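Local structure of periplasmic binding protein (Mycobacterium smegmatis, 4MDY) at residues 87-92 with 109-114. The protein probably binds iron, perhaps as a chelate, and delivers it to an ABC transporter as a periplasmic solute-binding lipoprotein of family 8. Residues are numbered along the deposited sequence; the frame is centred on the assembly and turned at random.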
loop_
_atom_site.group_PDB
_atom_site.type_symbol
_atom_site.label_atom_id
_atom_site.label_comp_id
_atom_site.label_asym_id
_atom_site.label_seq_id
_atom_site.Cartn_x
_atom_site.Cartn_y
_atom_site.Cartn_z
ATOM N N ILE A 87 -12.291 10.587 9.972
ATOM C CA ILE A 87 -12.208 9.456 10.885
ATOM C C ILE A 87 -13.481 9.452 11.728
ATOM O O ILE A 87 -13.800 10.464 12.357
ATOM C CB ILE A 87 -10.957 9.544 11.779
ATOM C CG1 ILE A 87 -9.693 9.453 10.913
ATOM C CG2 ILE A 87 -10.962 8.435 12.822
ATOM C CD1 ILE A 87 -8.456 10.015 11.575
ATOM N N PRO A 88 -14.230 8.331 11.713
ATOM C CA PRO A 88 -15.500 8.276 12.441
ATOM C C PRO A 88 -15.280 8.057 13.936
ATOM O O PRO A 88 -15.301 6.924 14.417
ATOM C CB PRO A 88 -16.221 7.090 11.789
ATOM C CG PRO A 88 -15.122 6.188 11.343
ATOM C CD PRO A 88 -13.959 7.076 10.985
ATOM N N VAL A 89 -15.082 9.151 14.662
ATOM C CA VAL A 89 -14.702 9.086 16.072
ATOM C C VAL A 89 -15.799 8.443 16.924
ATOM O O VAL A 89 -15.501 7.593 17.770
ATOM C CB VAL A 89 -14.323 10.481 16.621
ATOM C CG1 VAL A 89 -14.117 10.442 18.133
ATOM C CG2 VAL A 89 -13.061 10.984 15.928
ATOM N N GLU A 90 -17.054 8.831 16.683
ATOM C CA GLU A 90 -18.182 8.314 17.464
ATOM C C GLU A 90 -18.372 6.815 17.248
ATOM O O GLU A 90 -18.646 6.086 18.202
ATOM C CB GLU A 90 -19.488 9.057 17.132
ATOM C CG GLU A 90 -19.488 10.551 17.447
ATOM C CD GLU A 90 -19.528 10.880 18.936
ATOM O OE1 GLU A 90 -19.557 9.954 19.782
ATOM O OE2 GLU A 90 -19.532 12.089 19.263
ATOM N N GLU A 91 -18.225 6.356 16.004
ATOM C CA GLU A 91 -18.317 4.922 15.711
ATOM C C GLU A 91 -17.224 4.152 16.447
ATOM O O GLU A 91 -17.470 3.104 17.037
ATOM C CB GLU A 91 -18.194 4.650 14.211
ATOM C CG GLU A 91 -19.285 5.294 13.362
ATOM C CD GLU A 91 -19.509 4.608 12.017
ATOM O OE1 GLU A 91 -19.260 3.386 11.902
ATOM O OE2 GLU A 91 -19.959 5.296 11.070
ATOM N N ILE A 92 -16.010 4.683 16.406
ATOM C CA ILE A 92 -14.879 4.025 17.050
ATOM C C ILE A 92 -15.099 3.930 18.573
ATOM O O ILE A 92 -14.939 2.862 19.157
ATOM C CB ILE A 92 -13.549 4.712 16.665
ATOM C CG1 ILE A 92 -13.275 4.479 15.175
ATOM C CG2 ILE A 92 -12.399 4.166 17.509
ATOM C CD1 ILE A 92 -12.260 5.409 14.554
ATOM N N ALA A 109 -3.613 16.588 14.853
ATOM C CA ALA A 109 -3.421 16.673 16.303
ATOM C C ALA A 109 -4.733 16.678 17.077
ATOM O O ALA A 109 -4.840 16.062 18.135
ATOM C CB ALA A 109 -2.612 17.910 16.657
ATOM N N ASP A 110 -5.723 17.388 16.548
ATOM C CA ASP A 110 -7.040 17.465 17.180
ATOM C C ASP A 110 -7.681 16.080 17.242
ATOM O O ASP A 110 -8.093 15.629 18.304
ATOM C CB ASP A 110 -7.941 18.433 16.402
ATOM C CG ASP A 110 -9.340 18.533 16.988
ATOM O OD1 ASP A 110 -9.464 18.694 18.223
ATOM O OD2 ASP A 110 -10.318 18.455 16.207
ATOM N N THR A 111 -7.729 15.408 16.097
ATOM C CA THR A 111 -8.349 14.093 15.989
ATOM C C THR A 111 -7.587 13.029 16.776
ATOM O O THR A 111 -8.192 12.134 17.353
ATOM C CB THR A 111 -8.495 13.688 14.514
ATOM O OG1 THR A 111 -9.212 14.719 13.825
ATOM C CG2 THR A 111 -9.263 12.395 14.380
ATOM N N TYR A 112 -6.264 13.134 16.808
ATOM C CA TYR A 112 -5.459 12.302 17.692
ATOM C C TYR A 112 -5.885 12.463 19.153
ATOM O O TYR A 112 -6.049 11.477 19.861
ATOM C CB TYR A 112 -3.973 12.631 17.561
ATOM C CG TYR A 112 -3.127 11.938 18.607
ATOM C CD1 TYR A 112 -2.824 10.583 18.492
ATOM C CD2 TYR A 112 -2.661 12.621 19.727
ATOM C CE1 TYR A 112 -2.061 9.940 19.444
ATOM C CE2 TYR A 112 -1.897 11.982 20.688
ATOM C CZ TYR A 112 -1.603 10.635 20.540
ATOM O OH TYR A 112 -0.839 9.975 21.472
ATOM N N ALA A 113 -6.060 13.706 19.600
ATOM C CA ALA A 113 -6.502 13.966 20.978
ATOM C C ALA A 113 -7.865 13.319 21.259
ATOM O O ALA A 113 -8.070 12.694 22.304
ATOM C CB ALA A 113 -6.540 15.466 21.256
ATOM N N LYS A 114 -8.779 13.439 20.302
ATOM C CA LYS A 114 -10.109 12.831 20.415
ATOM C C LYS A 114 -10.083 11.300 20.495
ATOM O O LYS A 114 -10.816 10.698 21.291
ATOM C CB LYS A 114 -10.975 13.265 19.235
ATOM C CG LYS A 114 -11.324 14.741 19.243
ATOM C CD LYS A 114 -12.050 15.129 17.970
ATOM C CE LYS A 114 -12.542 16.562 18.040
ATOM N NZ LYS A 114 -12.882 17.093 16.691
#
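Ile87 and Val89 meet Thr111 through methyl groups where the start of helix 89-94 and the loop before it meet helix 109-116, at the surface of the N-terminal lobe of this two-lobed periplasmic binding protein; strand 99-102 lies between the two helices in the chain. The contact is small, 159 Å² in all, and purely apolar, with no hydrogen bond from one segment to the other. In Thr111, OG1 sits beside the backbone N (chi1 -55°) and hydrogen-bonds Asp108 OD1 just before the helix; this bond holds the rotation that leaves CG2 anti to that N and facing 87-92. Ile87 reaches this methyl with the end of its longer branch, CD1 lying 3.8 Å from Thr111 CG2. Its side chain runs obliquely across that of Thr111 and also touches Ala105 and Leu107. Val89, just after the N-cap residue Pro88, divides its two methyls, both loosely placed: CG2 approaches Thr111 CG2 at 4.3 Å, while CG1 lies 4.4 Å from Lys114 CB. Beyond CB, the extended lysine chain leads away from Val89 and back along its own helix to the preceding turn, where NZ meets Asp110 OD2 at 2.9 Å in a salt bridge, on the syn side and 30° out of the carboxylate plane.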